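PDB 2PKP: homoaconitase small subunit from Methanocaldococcus jannaschii, which forms, with the large subunit HacA, a hydro-lyase that converts (R)-homocitrate to homoisocitrate by way of cis-homoaconitate in 2-oxosuberate biosynthesis. Local coordinates for residues Val116-Asp119 / Glu124-Ile127; Arg89-Asn94 / Val98-Ile103; Ser35-Gly40 / Ile72-Cys77; Ala81-Ser86 / Asp108-Gly113. All blocks are in the same frame, centred on the assembly; numbering follows the deposited sequence.

Contact 1: residues Val116-Asp119 / Glu124-Ile127; sequences VEID and EIVI
I118 and I125 stand side by side across a beta ladder, their side chains pointing the same way and meeting flank to flank, with I118 CG1 4.1 Å from I125 CG1. In both residues CG1 lies anti to the carbonyl carbon (chi1 -65° in I125), which brings the two facing branches into matching places. The second branch of I125 serves a different neighbour: I125 CG2 packs diagonally against V116, 4.0 Å from V116 CB. Segments 116-119 and 124-127 are the arms of an antiparallel beta hairpin, their axes running at 161°, within the mixed sheet of this aconitase-type swivel domain. I118 and I125 form a non-hydrogen-bonded pair, flanked by the hydrogen-bonded pairs E117-V126 and D119-E124. E117 N donates to V126 O at 2.7 Å, and V126 N returns an equally short bond to E117 O. D119 N reaches E124 O at 2.9 Å, whereas the bond from E124 N to D119 O is weak. On the face away from the isoleucines E117 CB lies 4.0 Å from V126 CB. From there the extended E117 chain carries its carboxylate to two lysines, OE1 pairing with K4 of the same chain and OE2 with K4 of the second subunit. D119 turns OD1 back to the backbone N of K122, inside the hairpin connection, while A81 and I83 of strand 81-84 cover the isoleucine face.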
loop_
_atom_site.group_PDB
_atom_site.type_symbol
_atom_site.label_atom_id
_atom_site.label_comp_id
_atom_site.label_asym_id
_atom_site.label_seq_id
_atom_site.Cartn_x
_atom_site.Cartn_y
_atom_site.Cartn_z
ATOM N N VAL A 116 2.882 2.988 -14.855
ATOM C CA VAL A 116 2.736 4.382 -14.461
ATOM C C VAL A 116 3.260 4.639 -13.063
ATOM O O VAL A 116 3.154 3.793 -12.176
ATOM C CB VAL A 116 1.256 4.849 -14.535
ATOM C CG1 VAL A 116 0.748 4.734 -15.968
ATOM C CG2 VAL A 116 0.382 4.028 -13.588
ATOM N N GLU A 117 3.836 5.818 -12.881
ATOM C CA GLU A 117 4.392 6.215 -11.597
ATOM C C GLU A 117 3.724 7.526 -11.219
ATOM O O GLU A 117 3.998 8.571 -11.818
ATOM C CB GLU A 117 5.910 6.402 -11.727
ATOM C CG GLU A 117 6.655 6.450 -10.415
ATOM C CD GLU A 117 8.154 6.585 -10.604
ATOM O OE1 GLU A 117 8.746 5.800 -11.383
ATOM O OE2 GLU A 117 8.741 7.478 -9.967
ATOM N N ILE A 118 2.827 7.461 -10.241
ATOM C CA ILE A 118 2.106 8.637 -9.780
ATOM C C ILE A 118 2.837 9.278 -8.607
ATOM O O ILE A 118 2.968 8.666 -7.545
ATOM C CB ILE A 118 0.688 8.267 -9.307
ATOM C CG1 ILE A 118 -0.063 7.540 -10.427
ATOM C CG2 ILE A 118 -0.066 9.526 -8.881
ATOM C CD1 ILE A 118 -1.364 6.898 -9.962
ATOM N N ASP A 119 3.319 10.505 -8.800
ATOM C CA ASP A 119 4.016 11.219 -7.735
ATOM C C ASP A 119 3.014 12.220 -7.184
ATOM O O ASP A 119 2.752 13.250 -7.803
ATOM C CB ASP A 119 5.241 11.955 -8.279
ATOM C CG ASP A 119 6.107 12.547 -7.176
ATOM O OD1 ASP A 119 5.560 13.144 -6.229
ATOM O OD2 ASP A 119 7.342 12.421 -7.260
ATOM N N GLU A 124 2.332 14.603 -10.853
ATOM C CA GLU A 124 2.706 14.197 -12.194
ATOM C C GLU A 124 2.586 12.694 -12.240
ATOM O O GLU A 124 2.672 12.023 -11.211
ATOM C CB GLU A 124 4.161 14.543 -12.498
ATOM C CG GLU A 124 4.544 15.975 -12.276
ATOM C CD GLU A 124 5.981 16.222 -12.678
ATOM O OE1 GLU A 124 6.865 15.466 -12.218
ATOM O OE2 GLU A 124 6.222 17.165 -13.456
ATOM N N ILE A 125 2.393 12.173 -13.441
ATOM C CA ILE A 125 2.303 10.741 -13.643
ATOM C C ILE A 125 3.352 10.437 -14.684
ATOM O O ILE A 125 3.273 10.934 -15.801
ATOM C CB ILE A 125 0.939 10.322 -14.208
ATOM C CG1 ILE A 125 -0.167 10.623 -13.193
ATOM C CG2 ILE A 125 0.978 8.844 -14.577
ATOM C CD1 ILE A 125 -1.565 10.488 -13.753
ATOM N N VAL A 126 4.354 9.655 -14.309
ATOM C CA VAL A 126 5.393 9.280 -15.249
ATOM C C VAL A 126 4.972 7.959 -15.887
ATOM O O VAL A 126 4.689 6.986 -15.187
ATOM C CB VAL A 126 6.763 9.077 -14.540
ATOM C CG1 VAL A 126 7.842 8.763 -15.565
ATOM C CG2 VAL A 126 7.129 10.315 -13.751
ATOM N N ILE A 127 4.905 7.940 -17.214
ATOM C CA ILE A 127 4.556 6.737 -17.958
ATOM C C ILE A 127 5.928 6.244 -18.392
ATOM O O ILE A 127 6.398 6.535 -19.495
ATOM C CB ILE A 127 3.677 7.084 -19.176
ATOM C CG1 ILE A 127 2.520 7.984 -18.721
ATOM C CG2 ILE A 127 3.136 5.807 -19.809
ATOM C CD1 ILE A 127 1.625 8.466 -19.835
#

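Contact 2: residues Arg89-Asn94 / Val98-Ile103; sequences RIFYRN and VGLIPI
Y92 lays one face of its ring over the pyrrolidine of P102, the two side chains crossing at about a right angle. P102 CG sits 4.2 Å from the centroid of the Y92 ring and 24° off its normal, a CH-pi contact displaced toward the rim. The closest approach is beside it, with Y92 CE1 3.6 Å from P102 CB. With Y92 CG anti to the backbone N (chi1 -170°), the ring swings off the flank of its helix to reach the proline, and its OH makes a weak hydrogen bond to E143. An alanine in place of Y92 is likely to leave P102 without the aromatic face that covers it and E143 without this hydroxyl partner. One residue earlier, F91 meets L100 obliquely, F91 CZ lying 4.2 Å from L100 CD2. Near the helix end V98 N makes a weak, bent bond to N94 O at 3.2 Å, and V98 CG2 also lies 3.5 Å from N94 O. The helix then closes in a Schellman motif, G99 taking the positive phi that lets the chain reverse toward the strand. The helix end and the strand after it belong to a beta-alpha-beta unit made of strand 81-84, helix 89-98 and strand 101-104. F91 stacks edge-to-face on F61 and packs against V71 and I74 of helix 68-75, while I101 and I103 bond through their backbones to V82 in the adjoining strand 81-84.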
loop_
_atom_site.group_PDB
_atom_site.type_symbol
_atom_site.label_atom_id
_atom_site.label_comp_id
_atom_site.label_asym_id
_atom_site.label_seq_id
_atom_site.Cartn_x
_atom_site.Cartn_y
_atom_site.Cartn_z
ATOM N N ARG A 89 -19.439 12.337 -8.968
ATOM C CA ARG A 89 -19.373 12.989 -7.666
ATOM C C ARG A 89 -19.451 12.045 -6.474
ATOM O O ARG A 89 -18.614 12.107 -5.578
ATOM C CB ARG A 89 -20.487 14.035 -7.554
ATOM C CG ARG A 89 -20.457 15.089 -8.653
ATOM C CD ARG A 89 -21.596 16.109 -8.533
ATOM N NE ARG A 89 -21.517 16.921 -7.319
ATOM C CZ ARG A 89 -22.004 16.560 -6.135
ATOM N NH1 ARG A 89 -22.617 15.392 -5.989
ATOM N NH2 ARG A 89 -21.882 17.372 -5.092
ATOM N N ILE A 90 -20.452 11.172 -6.461
ATOM C CA ILE A 90 -20.629 10.250 -5.350
ATOM C C ILE A 90 -19.465 9.278 -5.207
ATOM O O ILE A 90 -18.986 9.035 -4.100
ATOM C CB ILE A 90 -21.949 9.468 -5.493
ATOM C CG1 ILE A 90 -23.129 10.444 -5.407
ATOM C CG2 ILE A 90 -22.053 8.406 -4.402
ATOM C CD1 ILE A 90 -24.499 9.792 -5.544
ATOM N N PHE A 91 -19.007 8.728 -6.326
ATOM C CA PHE A 91 -17.889 7.794 -6.287
ATOM C C PHE A 91 -16.670 8.475 -5.672
ATOM O O PHE A 91 -15.998 7.911 -4.815
ATOM C CB PHE A 91 -17.533 7.317 -7.697
ATOM C CG PHE A 91 -16.322 6.428 -7.740
ATOM C CD1 PHE A 91 -16.444 5.055 -7.551
ATOM C CD2 PHE A 91 -15.051 6.971 -7.920
ATOM C CE1 PHE A 91 -15.318 4.228 -7.540
ATOM C CE2 PHE A 91 -13.913 6.152 -7.910
ATOM C CZ PHE A 91 -14.051 4.778 -7.718
ATOM N N TYR A 92 -16.401 9.696 -6.125
ATOM C CA TYR A 92 -15.261 10.471 -5.649
ATOM C C TYR A 92 -15.266 10.568 -4.127
ATOM O O TYR A 92 -14.247 10.344 -3.470
ATOM C CB TYR A 92 -15.304 11.876 -6.248
ATOM C CG TYR A 92 -14.052 12.683 -6.003
ATOM C CD1 TYR A 92 -13.000 12.667 -6.921
ATOM C CD2 TYR A 92 -13.911 13.451 -4.850
ATOM C CE1 TYR A 92 -11.846 13.393 -6.699
ATOM C CE2 TYR A 92 -12.755 14.184 -4.615
ATOM C CZ TYR A 92 -11.727 14.151 -5.542
ATOM O OH TYR A 92 -10.578 14.876 -5.315
ATOM N N ARG A 93 -16.427 10.906 -3.580
ATOM C CA ARG A 93 -16.585 11.050 -2.142
ATOM C C ARG A 93 -16.333 9.723 -1.432
ATOM O O ARG A 93 -15.589 9.670 -0.448
ATOM C CB ARG A 93 -17.996 11.559 -1.826
ATOM C CG ARG A 93 -18.288 11.719 -0.343
ATOM C CD ARG A 93 -19.705 12.227 -0.106
ATOM N NE ARG A 93 -20.732 11.248 -0.460
ATOM C CZ ARG A 93 -20.902 10.084 0.161
ATOM N NH1 ARG A 93 -20.109 9.747 1.169
ATOM N NH2 ARG A 93 -21.872 9.261 -0.218
ATOM N N ASN A 94 -16.948 8.655 -1.932
ATOM C CA ASN A 94 -16.771 7.336 -1.332
ATOM C C ASN A 94 -15.314 6.905 -1.383
ATOM O O ASN A 94 -14.792 6.336 -0.422
ATOM C CB ASN A 94 -17.639 6.291 -2.043
ATOM C CG ASN A 94 -19.123 6.493 -1.785
ATOM O OD1 ASN A 94 -19.512 7.127 -0.802
ATOM N ND2 ASN A 94 -19.959 5.943 -2.659
ATOM N N VAL A 98 -12.717 5.898 1.918
ATOM C CA VAL A 98 -12.146 4.573 2.182
ATOM C C VAL A 98 -10.643 4.580 1.940
ATOM O O VAL A 98 -9.985 3.550 2.059
ATOM C CB VAL A 98 -12.758 3.450 1.299
ATOM C CG1 VAL A 98 -14.253 3.310 1.584
ATOM C CG2 VAL A 98 -12.494 3.732 -0.171
ATOM N N GLY A 99 -10.100 5.741 1.592
ATOM C CA GLY A 99 -8.667 5.832 1.351
ATOM C C GLY A 99 -8.219 5.512 -0.070
ATOM O O GLY A 99 -7.036 5.276 -0.313
ATOM N N LEU A 100 -9.159 5.489 -1.009
ATOM C CA LEU A 100 -8.832 5.213 -2.411
ATOM C C LEU A 100 -8.602 6.569 -3.070
ATOM O O LEU A 100 -9.483 7.425 -3.052
ATOM C CB LEU A 100 -9.995 4.480 -3.095
ATOM C CG LEU A 100 -9.849 4.121 -4.575
ATOM C CD1 LEU A 100 -8.626 3.231 -4.776
ATOM C CD2 LEU A 100 -11.120 3.420 -5.057
ATOM N N ILE A 101 -7.428 6.759 -3.661
ATOM C CA ILE A 101 -7.086 8.042 -4.272
ATOM C C ILE A 101 -7.562 8.287 -5.703
ATOM O O ILE A 101 -7.137 7.616 -6.644
ATOM C CB ILE A 101 -5.558 8.268 -4.242
ATOM C CG1 ILE A 101 -5.042 8.125 -2.809
ATOM C CG2 ILE A 101 -5.224 9.660 -4.780
ATOM C CD1 ILE A 101 -3.527 7.995 -2.713
ATOM N N PRO A 102 -8.449 9.269 -5.884
ATOM C CA PRO A 102 -8.957 9.587 -7.216
ATOM C C PRO A 102 -8.032 10.650 -7.807
ATOM O O PRO A 102 -7.861 11.728 -7.230
ATOM C CB PRO A 102 -10.354 10.147 -6.945
ATOM C CG PRO A 102 -10.558 10.001 -5.427
ATOM C CD PRO A 102 -9.175 10.038 -4.866
ATOM N N ILE A 103 -7.433 10.340 -8.948
ATOM C CA ILE A 103 -6.525 11.264 -9.611
ATOM C C ILE A 103 -7.091 11.672 -10.973
ATOM O O ILE A 103 -7.528 10.820 -11.744
ATOM C CB ILE A 103 -5.148 10.604 -9.782
ATOM C CG1 ILE A 103 -4.526 10.387 -8.399
ATOM C CG2 ILE A 103 -4.253 11.455 -10.673
ATOM C CD1 ILE A 103 -3.343 9.480 -8.403
#

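Contact 3: residues Ser35-Gly40 / Ile72-Cys77; sequences SHCMAG and IAIKYC
C37 reaches from a type II beta turn into the C-terminal end of helix 68-75, joining the long loop between helices 30-34 and 45-48 to a helix of the aconitase swivel fold. The turn runs from H36 to A39 and is closed by the bond from A39 N to H36 O at 3.1 Å. M38, at its third position, takes the positive phi (64°) expected there. C37 occupies the second position, and its CB, directed at the helix, lies between two residues, C77 and A73. C77 comes closest, its SG 3.5 Å from C37 CB; A73 CB lies 4.3 Å from C37 CB. One bond further out, the sulfur moves on along the helix surface, because SG stands anti to the backbone N of C37 (chi1 -174°). There C37 SG lies 3.8 Å from I74 CG1 and as far from the carbonyl O of A73. F45 of helix 45-48 adds to the cover round C37. No hydrogen bond crosses between the segments, so the join rests on close fit of sulfur and carbon. The helix ends at Y76, whose ring meets Y31 edge-to-face, and C77 N bonds to I74 O at 3.0 Å, which holds C77 close under the last turn. On the outer side of the turn, H36 stacks on Y24, the first residue of the YLRT motif, whose R26 is critical for substrate specificity. Although two cysteines face each other here, C37 SG and C77 SG remain 4.2 Å apart, far beyond disulfide bonding.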
loop_
_atom_site.group_PDB
_atom_site.type_symbol
_atom_site.label_atom_id
_atom_site.label_comp_id
_atom_site.label_asym_id
_atom_site.label_seq_id
_atom_site.Cartn_x
_atom_site.Cartn_y
_atom_site.Cartn_z
ATOM N N SER A 35 -12.962 -9.717 -5.521
ATOM C CA SER A 35 -12.811 -10.804 -6.479
ATOM C C SER A 35 -13.654 -10.606 -7.742
ATOM O O SER A 35 -13.489 -11.324 -8.727
ATOM C CB SER A 35 -13.155 -12.143 -5.814
ATOM O OG SER A 35 -14.518 -12.192 -5.436
ATOM N N HIS A 36 -14.558 -9.635 -7.720
ATOM C CA HIS A 36 -15.380 -9.369 -8.896
ATOM C C HIS A 36 -15.269 -7.926 -9.363
ATOM O O HIS A 36 -16.156 -7.405 -10.035
ATOM C CB HIS A 36 -16.839 -9.735 -8.623
ATOM C CG HIS A 36 -17.037 -11.196 -8.364
ATOM N ND1 HIS A 36 -17.027 -11.736 -7.097
ATOM C CD2 HIS A 36 -17.147 -12.242 -9.219
ATOM C CE1 HIS A 36 -17.118 -13.051 -7.180
ATOM N NE2 HIS A 36 -17.193 -13.385 -8.456
ATOM N N CYS A 37 -14.157 -7.289 -9.010
ATOM C CA CYS A 37 -13.916 -5.911 -9.397
ATOM C C CYS A 37 -13.831 -5.797 -10.917
ATOM O O CYS A 37 -13.123 -6.567 -11.565
ATOM C CB CYS A 37 -12.615 -5.410 -8.762
ATOM S SG CYS A 37 -12.300 -3.653 -9.043
ATOM N N MET A 38 -14.560 -4.834 -11.475
ATOM C CA MET A 38 -14.588 -4.596 -12.922
ATOM C C MET A 38 -15.176 -5.762 -13.724
ATOM O O MET A 38 -15.111 -5.763 -14.956
ATOM C CB MET A 38 -13.180 -4.304 -13.459
ATOM C CG MET A 38 -12.414 -3.244 -12.697
ATOM S SD MET A 38 -13.363 -1.734 -12.506
ATOM C CE MET A 38 -13.361 -1.116 -14.169
ATOM N N ALA A 39 -15.746 -6.747 -13.035
ATOM C CA ALA A 39 -16.320 -7.913 -13.707
ATOM C C ALA A 39 -17.435 -7.528 -14.667
ATOM O O ALA A 39 -17.774 -8.294 -15.567
ATOM C CB ALA A 39 -16.843 -8.911 -12.678
ATOM N N GLY A 40 -17.993 -6.335 -14.474
ATOM C CA GLY A 40 -19.065 -5.861 -15.328
ATOM C C GLY A 40 -18.650 -5.604 -16.764
ATOM O O GLY A 40 -19.478 -5.685 -17.669
ATOM N N ILE A 72 -14.803 -0.218 -2.419
ATOM C CA ILE A 72 -14.240 -1.266 -1.579
ATOM C C ILE A 72 -13.714 -2.405 -2.459
ATOM O O ILE A 72 -12.716 -3.040 -2.131
ATOM C CB ILE A 72 -15.297 -1.809 -0.580
ATOM C CG1 ILE A 72 -15.601 -0.732 0.470
ATOM C CG2 ILE A 72 -14.800 -3.089 0.089
ATOM C CD1 ILE A 72 -16.638 -1.147 1.502
ATOM N N ALA A 73 -14.387 -2.641 -3.582
ATOM C CA ALA A 73 -13.991 -3.687 -4.521
ATOM C C ALA A 73 -12.641 -3.334 -5.126
ATOM O O ALA A 73 -11.783 -4.194 -5.303
ATOM C CB ALA A 73 -15.033 -3.826 -5.624
ATOM N N ILE A 74 -12.461 -2.057 -5.446
ATOM C CA ILE A 74 -11.209 -1.581 -6.018
ATOM C C ILE A 74 -10.103 -1.617 -4.958
ATOM O O ILE A 74 -9.048 -2.224 -5.160
ATOM C CB ILE A 74 -11.368 -0.133 -6.547
ATOM C CG1 ILE A 74 -12.403 -0.111 -7.679
ATOM C CG2 ILE A 74 -10.021 0.400 -7.037
ATOM C CD1 ILE A 74 -12.796 1.286 -8.143
ATOM N N LYS A 75 -10.362 -0.980 -3.819
ATOM C CA LYS A 75 -9.393 -0.922 -2.730
ATOM C C LYS A 75 -8.911 -2.302 -2.287
ATOM O O LYS A 75 -7.720 -2.492 -2.016
ATOM C CB LYS A 75 -9.991 -0.171 -1.537
ATOM C CG LYS A 75 -9.076 -0.063 -0.320
ATOM C CD LYS A 75 -9.814 0.619 0.839
ATOM C CE LYS A 75 -8.938 0.807 2.080
ATOM N NZ LYS A 75 -8.538 -0.482 2.711
ATOM N N TYR A 76 -9.817 -3.272 -2.224
ATOM C CA TYR A 76 -9.409 -4.601 -1.791
ATOM C C TYR A 76 -8.727 -5.478 -2.838
ATOM O O TYR A 76 -8.473 -6.660 -2.597
ATOM C CB TYR A 76 -10.580 -5.330 -1.126
ATOM C CG TYR A 76 -10.751 -4.885 0.309
ATOM C CD1 TYR A 76 -11.283 -3.630 0.610
ATOM C CD2 TYR A 76 -10.300 -5.680 1.363
ATOM C CE1 TYR A 76 -11.357 -3.177 1.921
ATOM C CE2 TYR A 76 -10.366 -5.235 2.680
ATOM C CZ TYR A 76 -10.895 -3.982 2.951
ATOM O OH TYR A 76 -10.950 -3.522 4.245
ATOM N N CYS A 77 -8.423 -4.889 -3.992
ATOM C CA CYS A 77 -7.695 -5.589 -5.048
ATOM C C CYS A 77 -6.249 -5.149 -4.876
ATOM O O CYS A 77 -5.354 -5.598 -5.592
ATOM C CB CYS A 77 -8.172 -5.166 -6.442
ATOM S SG CYS A 77 -9.564 -6.096 -7.087
#

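Contact 4: residues Ala81-Ser86 / Asp108-Gly113; sequences AVIAKS and DEIKDG
K85 and D108 form a salt bridge in which a single ammonium group serves both carboxylate oxygens unequally. K85 NZ lies 2.7 Å from D108 OD1, approaching on the syn side but 33° out of the carboxylate plane; its second bond, to D108 OD2, is weak at 2.9 Å. NZ therefore sits off the carboxylate plane. The two side chains cross at about a right angle. K85 spans the distance because its chain is fully extended beyond CG, so that the last methylene also comes close, K85 CE being 3.0 Å from D108 OD1. A leucine in its place would probably leave the D108 carboxylate without its countercharge and the start of segment 108-113 less firmly tied to the end of strand 81-84. E59 and T107 also touch the K85 side chain. Deeper in, the polar link gives way to apolar contact: I83 and I110 reach toward each other from opposing backbones, touching at their ends, with I83 CD1 4.3 Å from I110 CD1. Around that pair lie V54, I118 and I125 beside I83, and V56, V116 and I127 beside I110, making a continuous aliphatic cluster. K9 holds the far part of the loop, NZ bonding to I110 O and the backbone N to D112 OD1. Segment 108-113 belongs to the connection that carries the chain from strand 101-104 to strand 115-119, past the intervening strands of the mixed sheet, and its inward isoleucine helps fill the core of the beta barrel.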
loop_
_atom_site.group_PDB
_atom_site.type_symbol
_atom_site.label_atom_id
_atom_site.label_comp_id
_atom_site.label_asym_id
_atom_site.label_seq_id
_atom_site.Cartn_x
_atom_site.Cartn_y
_atom_site.Cartn_z
ATOM N N ALA A 81 -4.958 3.771 -6.210
ATOM C CA ALA A 81 -5.425 4.932 -6.949
ATOM C C ALA A 81 -6.111 4.607 -8.264
ATOM O O ALA A 81 -5.879 3.567 -8.877
ATOM C CB ALA A 81 -4.253 5.890 -7.208
ATOM N N VAL A 82 -6.960 5.531 -8.690
ATOM C CA VAL A 82 -7.674 5.407 -9.945
ATOM C C VAL A 82 -7.408 6.705 -10.674
ATOM O O VAL A 82 -7.587 7.785 -10.111
ATOM C CB VAL A 82 -9.195 5.268 -9.726
ATOM C CG1 VAL A 82 -9.916 5.242 -11.055
ATOM C CG2 VAL A 82 -9.484 4.008 -8.943
ATOM N N ILE A 83 -6.959 6.604 -11.915
ATOM C CA ILE A 83 -6.696 7.791 -12.709
ATOM C C ILE A 83 -7.798 7.896 -13.758
ATOM O O ILE A 83 -8.036 6.947 -14.502
ATOM C CB ILE A 83 -5.333 7.695 -13.429
ATOM C CG1 ILE A 83 -4.224 7.401 -12.415
ATOM C CG2 ILE A 83 -5.032 9.004 -14.156
ATOM C CD1 ILE A 83 -2.860 7.123 -13.068
ATOM N N ALA A 84 -8.471 9.038 -13.815
ATOM C CA ALA A 84 -9.537 9.224 -14.797
ATOM C C ALA A 84 -9.600 10.676 -15.266
ATOM O O ALA A 84 -8.997 11.560 -14.650
ATOM C CB ALA A 84 -10.888 8.807 -14.195
ATOM N N LYS A 85 -10.321 10.911 -16.363
ATOM C CA LYS A 85 -10.481 12.263 -16.889
ATOM C C LYS A 85 -11.431 13.014 -15.964
ATOM O O LYS A 85 -11.291 14.215 -15.759
ATOM C CB LYS A 85 -11.051 12.237 -18.308
ATOM C CG LYS A 85 -10.106 11.678 -19.355
ATOM C CD LYS A 85 -10.709 11.818 -20.748
ATOM C CE LYS A 85 -9.800 11.244 -21.816
ATOM N NZ LYS A 85 -10.404 11.381 -23.170
ATOM N N SER A 86 -12.408 12.293 -15.419
ATOM C CA SER A 86 -13.364 12.869 -14.478
ATOM C C SER A 86 -14.016 11.749 -13.668
ATOM O O SER A 86 -14.060 10.595 -14.102
ATOM C CB SER A 86 -14.429 13.707 -15.200
ATOM O OG SER A 86 -15.198 12.928 -16.096
ATOM N N ASP A 108 -5.970 9.842 -22.067
ATOM C CA ASP A 108 -5.760 9.422 -23.453
ATOM C C ASP A 108 -4.245 9.194 -23.607
ATOM O O ASP A 108 -3.797 8.497 -24.514
ATOM C CB ASP A 108 -6.207 10.502 -24.455
ATOM C CG ASP A 108 -7.719 10.696 -24.491
ATOM O OD1 ASP A 108 -8.467 9.781 -24.085
ATOM O OD2 ASP A 108 -8.161 11.774 -24.949
ATOM N N GLU A 109 -3.468 9.780 -22.697
ATOM C CA GLU A 109 -2.013 9.663 -22.722
ATOM C C GLU A 109 -1.532 8.329 -22.173
ATOM O O GLU A 109 -0.349 8.004 -22.271
ATOM C CB GLU A 109 -1.369 10.788 -21.899
ATOM C CG GLU A 109 -1.658 12.204 -22.388
ATOM C CD GLU A 109 -0.982 12.542 -23.715
ATOM O OE1 GLU A 109 -0.148 11.748 -24.190
ATOM O OE2 GLU A 109 -1.277 13.617 -24.278
ATOM N N ILE A 110 -2.445 7.563 -21.589
ATOM C CA ILE A 110 -2.097 6.277 -21.000
ATOM C C ILE A 110 -2.750 5.102 -21.722
ATOM O O ILE A 110 -3.947 5.133 -22.024
ATOM C CB ILE A 110 -2.502 6.235 -19.512
ATOM C CG1 ILE A 110 -1.886 7.433 -18.773
ATOM C CG2 ILE A 110 -2.049 4.922 -18.888
ATOM C CD1 ILE A 110 -2.404 7.617 -17.348
ATOM N N LYS A 111 -1.957 4.068 -21.984
ATOM C CA LYS A 111 -2.443 2.879 -22.670
ATOM C C LYS A 111 -2.481 1.710 -21.711
ATOM O O LYS A 111 -1.747 1.687 -20.724
ATOM C CB LYS A 111 -1.534 2.533 -23.853
ATOM C CG LYS A 111 -1.495 3.589 -24.940
ATOM C CD LYS A 111 -2.862 3.752 -25.585
ATOM C CE LYS A 111 -2.811 4.731 -26.756
ATOM N NZ LYS A 111 -4.120 4.802 -27.481
ATOM N N ASP A 112 -3.334 0.735 -22.007
ATOM C CA ASP A 112 -3.455 -0.441 -21.162
ATOM C C ASP A 112 -2.096 -1.117 -21.094
ATOM O O ASP A 112 -1.399 -1.213 -22.104
ATOM C CB ASP A 112 -4.487 -1.413 -21.738
ATOM C CG ASP A 112 -4.776 -2.565 -20.806
ATOM O OD1 ASP A 112 -5.236 -2.312 -19.674
ATOM O OD2 ASP A 112 -4.537 -3.728 -21.200
ATOM N N GLY A 113 -1.712 -1.561 -19.901
ATOM C CA GLY A 113 -0.429 -2.220 -19.742
ATOM C C GLY A 113 0.756 -1.295 -19.511
ATOM O O GLY A 113 1.866 -1.771 -19.258
#

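Overall arrangement
Contacts 1 and 4 share one aliphatic core, their centres 11 Å apart: I118 CD1 comes within 3.5 Å of I83 CD1. Contact 2 is nested in the chain loop closed by contact 4 and is stitched to it by neighbouring strands, with I103 N 2.8 Å from V82 O. It also meets contact 1, through I103 against I118, although their centres are 19 Å apart. Contact 3 lies across the chain's centre from contact 1, the two not touching, and meets the rest mainly through I74, which packs on L100 of contact 2 and V82 of contact 4. The zinc ion, held by D13 and C63, is about 11 Å from the F91 side chain and about 13 Å from that of K85.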